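Local coordinates for protein nucleoporin NUP82 (Saccharomyces cerevisiae, PDB 3PBP) that is, here as its N-terminal domain, a structural constituent of the nuclear pore complex, whose components can also dock transiently associated nuclear transport factors, at residues N403-G407 with L408-S412. The protein carries 1 engineered substitution. Numbering follows the deposited sequence.
Sequences NPLAG and LKFES
Leu-408 N turns back to Ala-406 O in a weak hydrogen bond (3.3 Å) around Gly-407, whose backbone angles, phi 95° and psi -49°, fit a classic gamma turn. This reversal follows the short 3-10 segment 403-405 in the loop that joins helix 387-399 to strand 413-419, within the β-propeller domain. At Gly-407 these angles leave no room for a CB beside the Ala-406 carbonyl oxygen. Ahead of it, Ala-406 N donates to Asn-403 O at 2.8 Å, closing the 3-10 turn.

The turn folds Leu-408 back toward the carbonyl end of the 3-10 segment. With CG beside the backbone N and anti to the carbonyl carbon (chi1 -69°), the branch point lies out beyond the Pro-404 carbonyl oxygen, off to one side of the C=O, with CG 3.3 Å from Pro-404 O, while CB lies alongside Leu-405 O. One methyl, Leu-408 CD1, comes within 4.2 Å of Leu-405 CD2, the two side chains passing at a slant; both Pro-404 and Leu-408 also rest on Thr-392 of the preceding helix. Replacing Leu-408 by an alanine would remove the branch, and is likely to leave Pro-404 O without this apolar neighbour and Leu-405 CD2 without the CD1 methyl beside it.

Further along, the backbone bends again: Phe-410 is the centre of an inverse gamma turn, marked by a weak bond from Glu-411 N to Lys-409 O (3.0 Å). Its ring meets that of Trp-389 steeply, and each of Phe-410 and Leu-405 packs on an aromatic side chain of another protein's chain, so this part of the loop lies against a neighbouring subunit. Between themselves they cross at about a right angle: the Leu-405 CD2 methyl sits at the ring edge, in its plane, 4.0 Å from Phe-410 CZ.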
ATOM      1  N   ASN A 403       7.476  30.977  -9.427  1.00 88.40           N
ATOM      2  CA  ASN A 403       8.760  31.686  -9.447  1.00 88.35           C
ATOM      3  C   ASN A 403       9.815  31.253  -8.434  1.00 87.90           C
ATOM      4  O   ASN A 403      10.941  30.941  -8.805  1.00 87.82           O
ATOM      5  CB  ASN A 403       8.530  33.187  -9.299  1.00 89.05           C
ATOM      6  CG  ASN A 403       7.840  33.787 -10.502  1.00 90.30           C
ATOM      7  OD1 ASN A 403       8.374  33.766 -11.614  1.00 89.83           O
ATOM      8  ND2 ASN A 403       6.643  34.325 -10.287  1.00 91.26           N
ATOM      9  N   PRO A 404       9.474  31.244  -7.142  1.00 87.80           N
ATOM     10  CA  PRO A 404      10.450  30.839  -6.134  1.00 87.87           C
ATOM     11  C   PRO A 404      11.244  29.596  -6.527  1.00 88.80           C
ATOM     12  O   PRO A 404      12.441  29.508  -6.252  1.00 89.62           O
ATOM     13  CB  PRO A 404       9.582  30.612  -4.902  1.00 87.74           C
ATOM     14  CG  PRO A 404       8.527  31.656  -5.061  1.00 88.10           C
ATOM     15  CD  PRO A 404       8.169  31.532  -6.522  1.00 88.03           C
ATOM     16  N   LEU A 405      10.580  28.645  -7.180  1.00 89.36           N
ATOM     17  CA  LEU A 405      11.219  27.390  -7.593  1.00 89.20           C
ATOM     18  C   LEU A 405      12.407  27.575  -8.513  1.00 89.75           C
ATOM     19  O   LEU A 405      13.344  26.779  -8.494  1.00 89.63           O
ATOM     20  CB  LEU A 405      10.206  26.483  -8.282  1.00 88.66           C
ATOM     21  CG  LEU A 405       9.116  25.931  -7.377  1.00 89.19           C
ATOM     22  CD1 LEU A 405       8.158  25.078  -8.191  1.00 89.34           C
ATOM     23  CD2 LEU A 405       9.762  25.124  -6.261  1.00 89.38           C
ATOM     24  N   ALA A 406      12.351  28.622  -9.331  1.00 91.27           N
ATOM     25  CA  ALA A 406      13.420  28.938 -10.271  1.00 91.75           C
ATOM     26  C   ALA A 406      14.741  29.117  -9.523  1.00 93.02           C
ATOM     27  O   ALA A 406      14.844  29.932  -8.593  1.00 93.37           O
ATOM     28  CB  ALA A 406      13.078  30.211 -11.032  1.00 90.59           C
ATOM     29  N   GLY A 407      15.748  28.347  -9.922  1.00 93.03           N
ATOM     30  CA  GLY A 407      17.038  28.447  -9.271  1.00 94.56           C
ATOM     31  C   GLY A 407      17.249  27.442  -8.153  1.00 96.14           C
ATOM     32  O   GLY A 407      18.281  26.767  -8.114  1.00 96.35           O
ATOM     33  N   LEU A 408      16.280  27.337  -7.244  1.00 96.87           N
ATOM     34  CA  LEU A 408      16.383  26.412  -6.116  1.00 97.30           C
ATOM     35  C   LEU A 408      17.088  25.117  -6.472  1.00 96.84           C
ATOM     36  O   LEU A 408      16.761  24.473  -7.466  1.00 96.53           O
ATOM     37  CB  LEU A 408      15.003  26.054  -5.560  1.00 98.23           C
ATOM     38  CG  LEU A 408      14.180  27.117  -4.839  1.00100.06           C
ATOM     39  CD1 LEU A 408      13.069  26.411  -4.067  1.00 99.99           C
ATOM     40  CD2 LEU A 408      15.057  27.924  -3.887  1.00 99.84           C
ATOM     41  N   LYS A 409      18.066  24.743  -5.663  1.00 96.27           N
ATOM     42  CA  LYS A 409      18.763  23.498  -5.893  1.00 95.92           C
ATOM     43  C   LYS A 409      18.111  22.496  -4.968  1.00 95.10           C
ATOM     44  O   LYS A 409      18.085  22.669  -3.746  1.00 95.01           O
ATOM     45  CB  LYS A 409      20.259  23.635  -5.599  1.00 97.49           C
ATOM     46  CG  LYS A 409      20.984  24.450  -6.663  1.00 99.53           C
ATOM     47  CD  LYS A 409      22.295  23.809  -7.084  1.00100.48           C
ATOM     48  CE  LYS A 409      22.815  24.452  -8.364  1.00101.23           C
ATOM     49  NZ  LYS A 409      24.107  23.860  -8.823  1.00101.61           N
ATOM     50  N   PHE A 410      17.551  21.457  -5.569  1.00 93.23           N
ATOM     51  CA  PHE A 410      16.868  20.427  -4.818  1.00 91.35           C
ATOM     52  C   PHE A 410      17.834  19.376  -4.302  1.00 91.45           C
ATOM     53  O   PHE A 410      17.866  18.246  -4.775  1.00 90.53           O
ATOM     54  CB  PHE A 410      15.769  19.823  -5.693  1.00 88.90           C
ATOM     55  CG  PHE A 410      14.749  20.836  -6.130  1.00 86.41           C
ATOM     56  CD1 PHE A 410      13.865  21.385  -5.211  1.00 86.61           C
ATOM     57  CD2 PHE A 410      14.720  21.301  -7.436  1.00 85.38           C
ATOM     58  CE1 PHE A 410      12.973  22.381  -5.579  1.00 85.80           C
ATOM     59  CE2 PHE A 410      13.833  22.297  -7.815  1.00 85.34           C
ATOM     60  CZ  PHE A 410      12.958  22.839  -6.882  1.00 86.05           C
ATOM     61  N   GLU A 411      18.633  19.787  -3.323  1.00 92.81           N
ATOM     62  CA  GLU A 411      19.608  18.919  -2.679  1.00 94.43           C
ATOM     63  C   GLU A 411      19.245  18.850  -1.204  1.00 93.95           C
ATOM     64  O   GLU A 411      19.040  19.877  -0.560  1.00 93.61           O
ATOM     65  CB  GLU A 411      21.013  19.492  -2.828  1.00 97.08           C
ATOM     66  CG  GLU A 411      21.451  19.665  -4.272  1.00102.16           C
ATOM     67  CD  GLU A 411      22.862  20.226  -4.404  1.00104.89           C
ATOM     68  OE1 GLU A 411      23.068  21.424  -4.082  1.00105.80           O
ATOM     69  OE2 GLU A 411      23.761  19.459  -4.829  1.00105.97           O
ATOM     70  N   SER A 412      19.153  17.642  -0.672  1.00 93.43           N
ATOM     71  CA  SER A 412      18.800  17.468   0.725  1.00 93.23           C
ATOM     72  C   SER A 412      20.055  17.381   1.569  1.00 93.33           C
ATOM     73  O   SER A 412      21.073  16.862   1.121  1.00 93.84           O
ATOM     74  CB  SER A 412      17.969  16.194   0.907  1.00 92.82           C
ATOM     75  OG  SER A 412      16.778  16.255   0.146  1.00 93.98           O
TER